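Local coordinates for protein putative drug/sodium antiporter (Escherichia coli, PDB 4Z3N) that probably exports the genotoxin colibactin across the cell membrane as a transporter of the MATE family, whose members are generally assigned drug antiport, at residues T311-L314 / T315-Q319; P419-Y422 / L423-V427. All coordinates share one frame; numbering follows the deposited sequence.

Interaction 1: residues T311-L314 / T315-Q319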
ATOM      1  N   THR A 311      -5.836   7.771  -0.949  1.00 24.06           N
ATOM      2  CA  THR A 311      -7.062   6.986  -1.011  1.00 25.53           C
ATOM      3  C   THR A 311      -8.231   7.948  -1.167  1.00 26.68           C
ATOM      4  O   THR A 311      -9.187   7.647  -1.887  1.00 24.43           O
ATOM      5  CB  THR A 311      -7.317   6.048   0.258  1.00 27.30           C
ATOM      6  OG1 THR A 311      -7.523   6.834   1.438  1.00 26.69           O
ATOM      7  CG2 THR A 311      -6.202   5.048   0.473  1.00 22.82           C
ATOM      8  N   ALA A 312      -8.125   9.108  -0.509  1.00 26.80           N
ATOM      9  CA  ALA A 312      -9.183  10.125  -0.513  1.00 30.92           C
ATOM     10  C   ALA A 312      -9.299  10.759  -1.886  1.00 28.71           C
ATOM     11  O   ALA A 312     -10.384  11.144  -2.318  1.00 28.29           O
ATOM     12  CB  ALA A 312      -8.914  11.195   0.540  1.00 29.20           C
ATOM     13  N   LEU A 313      -8.156  10.844  -2.558  1.00 25.44           N
ATOM     14  CA  LEU A 313      -8.035  11.519  -3.832  1.00 26.65           C
ATOM     15  C   LEU A 313      -8.628  10.682  -4.952  1.00 27.71           C
ATOM     16  O   LEU A 313      -9.152  11.229  -5.927  1.00 28.05           O
ATOM     17  CB  LEU A 313      -6.567  11.842  -4.138  1.00 22.83           C
ATOM     18  CG  LEU A 313      -6.355  12.522  -5.495  1.00 22.74           C
ATOM     19  CD1 LEU A 313      -6.956  13.948  -5.526  1.00 20.91           C
ATOM     20  CD2 LEU A 313      -4.898  12.539  -5.845  1.00 21.62           C
ATOM     21  N   LEU A 314      -8.536   9.363  -4.813  1.00 26.56           N
ATOM     22  CA  LEU A 314      -9.122   8.443  -5.786  1.00 32.53           C
ATOM     23  C   LEU A 314     -10.652   8.669  -5.906  1.00 33.04           C
ATOM     24  O   LEU A 314     -11.210   8.842  -6.996  1.00 28.83           O
ATOM     25  CB  LEU A 314      -8.814   6.984  -5.397  1.00 29.42           C
ATOM     26  CG  LEU A 314      -9.277   5.961  -6.438  1.00 28.03           C
ATOM     27  CD1 LEU A 314      -8.119   5.509  -7.264  1.00 31.24           C
ATOM     28  CD2 LEU A 314      -9.968   4.786  -5.794  1.00 29.56           C
ATOM     29  N   THR A 315     -11.313   8.694  -4.759  1.00 31.53           N
ATOM     30  CA  THR A 315     -12.727   9.006  -4.693  1.00 33.86           C
ATOM     31  C   THR A 315     -13.108  10.378  -5.258  1.00 33.17           C
ATOM     32  O   THR A 315     -14.114  10.501  -5.972  1.00 30.15           O
ATOM     33  CB  THR A 315     -13.185   8.943  -3.273  1.00 31.11           C
ATOM     34  OG1 THR A 315     -12.586   7.788  -2.668  1.00 35.77           O
ATOM     35  CG2 THR A 315     -14.696   8.852  -3.225  1.00 30.31           C
ATOM     36  N   VAL A 316     -12.317  11.397  -4.929  1.00 28.26           N
ATOM     37  CA  VAL A 316     -12.614  12.752  -5.365  1.00 28.26           C
ATOM     38  C   VAL A 316     -12.330  12.920  -6.864  1.00 33.56           C
ATOM     39  O   VAL A 316     -13.126  13.532  -7.590  1.00 27.94           O
ATOM     40  CB  VAL A 316     -11.816  13.792  -4.554  1.00 25.18           C
ATOM     41  CG1 VAL A 316     -11.968  15.169  -5.176  1.00 23.31           C
ATOM     42  CG2 VAL A 316     -12.279  13.795  -3.104  1.00 27.50           C
ATOM     43  N   VAL A 317     -11.215  12.361  -7.332  1.00 29.95           N
ATOM     44  CA  VAL A 317     -10.906  12.407  -8.753  1.00 26.88           C
ATOM     45  C   VAL A 317     -11.895  11.545  -9.515  1.00 30.77           C
ATOM     46  O   VAL A 317     -12.464  11.984 -10.511  1.00 29.89           O
ATOM     47  CB  VAL A 317      -9.477  11.926  -9.066  1.00 29.04           C
ATOM     48  CG1 VAL A 317      -9.261  11.832 -10.593  1.00 23.92           C
ATOM     49  CG2 VAL A 317      -8.441  12.849  -8.401  1.00 26.70           C
ATOM     50  N   GLY A 318     -12.111  10.320  -9.038  1.00 30.08           N
ATOM     51  CA  GLY A 318     -13.009   9.401  -9.716  1.00 27.79           C
ATOM     52  C   GLY A 318     -14.431   9.938  -9.883  1.00 34.81           C
ATOM     53  O   GLY A 318     -15.028   9.824 -10.965  1.00 34.09           O
ATOM     54  N   GLN A 319     -14.977  10.514  -8.810  1.00 33.28           N
ATOM     55  CA  GLN A 319     -16.345  11.025  -8.797  1.00 30.29           C
ATOM     56  C   GLN A 319     -16.513  12.335  -9.561  1.00 31.51           C
ATOM     57  O   GLN A 319     -17.485  12.512 -10.298  1.00 34.44           O
ATOM     58  CB  GLN A 319     -16.835  11.191  -7.357  1.00 32.71           C
ATOM     59  CG  GLN A 319     -17.292   9.867  -6.725  1.00 31.52           C
ATOM     60  CD  GLN A 319     -18.221  10.073  -5.560  1.00 27.62           C
ATOM     61  OE1 GLN A 319     -18.622  11.195  -5.283  1.00 34.38           O
ATOM     62  NE2 GLN A 319     -18.579   8.995  -4.874  1.00 31.08           N
TER

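Interaction 2: residues P419-Y422 / L423-V427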
ATOM      1  N   PRO A 419      20.645   3.282 -13.447  1.00 40.23           N
ATOM      2  CA  PRO A 419      21.828   3.795 -14.163  1.00 39.26           C
ATOM      3  C   PRO A 419      22.606   4.858 -13.385  1.00 40.49           C
ATOM      4  O   PRO A 419      23.822   4.926 -13.506  1.00 41.87           O
ATOM      5  CB  PRO A 419      21.238   4.391 -15.455  1.00 36.21           C
ATOM      6  CG  PRO A 419      19.772   4.587 -15.169  1.00 37.30           C
ATOM      7  CD  PRO A 419      19.397   3.496 -14.204  1.00 39.37           C
ATOM      8  N   VAL A 420      21.912   5.677 -12.600  1.00 42.33           N
ATOM      9  CA  VAL A 420      22.566   6.734 -11.824  1.00 38.89           C
ATOM     10  C   VAL A 420      23.299   6.171 -10.596  1.00 38.41           C
ATOM     11  O   VAL A 420      24.375   6.638 -10.237  1.00 39.14           O
ATOM     12  CB  VAL A 420      21.541   7.822 -11.384  1.00 35.21           C
ATOM     13  CG1 VAL A 420      22.091   8.679 -10.241  1.00 29.69           C
ATOM     14  CG2 VAL A 420      21.163   8.693 -12.574  1.00 30.74           C
ATOM     15  N   VAL A 421      22.721   5.164  -9.959  1.00 35.34           N
ATOM     16  CA  VAL A 421      23.377   4.526  -8.837  1.00 36.31           C
ATOM     17  C   VAL A 421      24.655   3.886  -9.323  1.00 39.97           C
ATOM     18  O   VAL A 421      25.707   4.036  -8.698  1.00 43.42           O
ATOM     19  CB  VAL A 421      22.496   3.460  -8.169  1.00 37.67           C
ATOM     20  CG1 VAL A 421      23.362   2.463  -7.402  1.00 32.82           C
ATOM     21  CG2 VAL A 421      21.494   4.117  -7.253  1.00 30.66           C
ATOM     22  N   TYR A 422      24.564   3.182 -10.448  1.00 43.52           N
ATOM     23  CA  TYR A 422      25.734   2.529 -11.025  1.00 43.98           C
ATOM     24  C   TYR A 422      26.812   3.567 -11.315  1.00 42.45           C
ATOM     25  O   TYR A 422      27.977   3.383 -10.960  1.00 40.77           O
ATOM     26  CB  TYR A 422      25.388   1.749 -12.300  1.00 37.81           C
ATOM     27  CG  TYR A 422      26.433   0.691 -12.580  1.00 46.21           C
ATOM     28  CD1 TYR A 422      27.625   1.011 -13.231  1.00 48.59           C
ATOM     29  CD2 TYR A 422      26.261  -0.622 -12.142  1.00 48.34           C
ATOM     30  CE1 TYR A 422      28.612   0.044 -13.460  1.00 47.22           C
ATOM     31  CE2 TYR A 422      27.238  -1.599 -12.375  1.00 43.48           C
ATOM     32  CZ  TYR A 422      28.407  -1.257 -13.036  1.00 46.07           C
ATOM     33  OH  TYR A 422      29.375  -2.211 -13.261  1.00 50.65           O
ATOM     34  N   LEU A 423      26.407   4.666 -11.939  1.00 39.60           N
ATOM     35  CA  LEU A 423      27.310   5.769 -12.226  1.00 36.75           C
ATOM     36  C   LEU A 423      28.011   6.299 -10.972  1.00 47.65           C
ATOM     37  O   LEU A 423      29.239   6.411 -10.939  1.00 48.90           O
ATOM     38  CB  LEU A 423      26.550   6.901 -12.892  1.00 39.48           C
ATOM     39  CG  LEU A 423      27.459   8.097 -13.128  1.00 44.32           C
ATOM     40  CD1 LEU A 423      28.637   7.587 -13.926  1.00 42.53           C
ATOM     41  CD2 LEU A 423      26.738   9.243 -13.840  1.00 32.10           C
ATOM     42  N   LEU A 424      27.231   6.620  -9.939  1.00 48.18           N
ATOM     43  CA  LEU A 424      27.764   7.271  -8.738  1.00 43.77           C
ATOM     44  C   LEU A 424      28.480   6.302  -7.784  1.00 41.79           C
ATOM     45  O   LEU A 424      29.505   6.648  -7.209  1.00 40.95           O
ATOM     46  CB  LEU A 424      26.646   8.005  -7.984  1.00 34.22           C
ATOM     47  CG  LEU A 424      26.036   9.243  -8.638  1.00 36.09           C
ATOM     48  CD1 LEU A 424      25.052   9.950  -7.716  1.00 32.94           C
ATOM     49  CD2 LEU A 424      27.118  10.199  -9.070  1.00 41.40           C
ATOM     50  N   ALA A 425      27.935   5.106  -7.602  1.00 37.10           N
ATOM     51  CA  ALA A 425      28.507   4.165  -6.649  1.00 39.74           C
ATOM     52  C   ALA A 425      29.697   3.337  -7.196  1.00 48.97           C
ATOM     53  O   ALA A 425      30.513   2.813  -6.427  1.00 45.88           O
ATOM     54  CB  ALA A 425      27.424   3.237  -6.138  1.00 36.95           C
ATOM     55  N   ILE A 426      29.800   3.215  -8.515  1.00 50.46           N
ATOM     56  CA  ILE A 426      30.870   2.421  -9.099  1.00 42.78           C
ATOM     57  C   ILE A 426      31.815   3.256  -9.941  1.00 44.53           C
ATOM     58  O   ILE A 426      32.976   3.421  -9.585  1.00 55.05           O
ATOM     59  CB  ILE A 426      30.331   1.288  -9.971  1.00 45.83           C
ATOM     60  CG1 ILE A 426      29.213   0.516  -9.250  1.00 49.07           C
ATOM     61  CG2 ILE A 426      31.463   0.378 -10.363  1.00 45.59           C
ATOM     62  CD1 ILE A 426      29.602  -0.110  -7.910  1.00 41.72           C
ATOM     63  N   VAL A 427      31.325   3.778 -11.059  1.00 48.40           N
ATOM     64  CA  VAL A 427      32.181   4.519 -11.989  1.00 48.42           C
ATOM     65  C   VAL A 427      32.860   5.676 -11.264  1.00 49.66           C
ATOM     66  O   VAL A 427      34.066   5.626 -11.017  1.00 49.82           O
ATOM     67  CB  VAL A 427      31.386   5.046 -13.202  1.00 42.79           C
ATOM     68  CG1 VAL A 427      32.266   5.879 -14.103  1.00 39.78           C
ATOM     69  CG2 VAL A 427      30.791   3.895 -13.974  1.00 41.72           C
TER

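Interaction 1: residues T311-L314 / T315-Q319
L313 and V317, one helical turn apart, meet through their branches: CD1 of L313 comes to 3.4 Å from CG2 of V317, and the two side chains cross at a slant. With CG anti to the backbone N (chi1 178°) and chi2 near 68°, CD1 is the branch of L313 that faces V317. V317 answers with CG2, the branch beside its own backbone N. The carbonyl oxygen of L313 accepts the amide of V317, N to O 2.7 Å with a fairly straight N-H...O angle of 164°, so one residue pair is joined by both backbone and side chain. The same i to i+4 pattern links V316 N to A312 O at 3.3 Å and G318 N to L314 O at 2.7 Å. These are regular alpha-helical bonds in the buried later part of helix 286-322, one of the predicted membrane-spanning helices of this MATE-type bundle. A second shell surrounds the turn. A332 and A336 of helix 326-358 lie against L313, while Y395, A398 and I399 of helix 382-399 take up V317. M35 of helix 28-56 touches A312 and T315 and so packs along another flank. The polar groups look beyond the turn: T311 OG1 is hydrogen-bonded to A308 O, T315 OG1 to Q176 O, and the carbonyl of T311 to Q176 NE2.

Interaction 2: residues P419-Y422 / L423-V427
The ring of Y422 receives I426 over one face: CG1 of I426 stands 4.1 Å from the ring centroid and only 2° off the ring normal, a well-centred CH-pi contact. Two torsions bring the partners together, since CG of Y422 is anti to its backbone N (chi1 -159°) while CG1 of I426 lies beside its own backbone N, and the two side chains cross. V427 comes instead to the ring edge, where its CG2 lies near the ring plane, 4.3 Å from Y422 CD1. On another flank V420 and L424 run side by side in the same direction, CG1 to CD1 4.1 Å, with S441 and F437 of helix 432-453 against them. V421 and Y422 both touch F280 of helix 250-284, and a bound monoolein lies about 5 Å from the V421 side chain. Beneath these groups the backbone bonds run regularly from L423 N to P419 O through A425 N to V421 O (2.7 Å). At the end the pattern changes: Y422 O accepts I426 N at 3.1 Å, bent to 142° at the hydrogen, and also, weakly, V427 N at 3.4 Å. An i to i+5 bond joining the i to i+4 bond in this way marks a wider pi-type turn, here the last turn of helix 417-427 in a predicted membrane-spanning region.

Both contacts are single stretches of helix read along the chain, yet they lie on different helices. Interaction 1 is buried on the long helix 286-322, its centre about 16 Å from that of the chain, packed by helices 28-56, 326-358 and 382-399. Interaction 2, on the short helix 417-427, has its centre about 29 Å from the chain's and meets helices 250-284 and 432-453; four of its nine residues are exposed, while V421 and A425 are buried. The chemistry follows: 311-319 combines aliphatic packing with threonine hydroxyls tied to other backbone groups, whereas 419-427 adds a tyrosine ring to its aliphatic pairs and ends in a widened turn. Their centres are 38 Å apart, without touching.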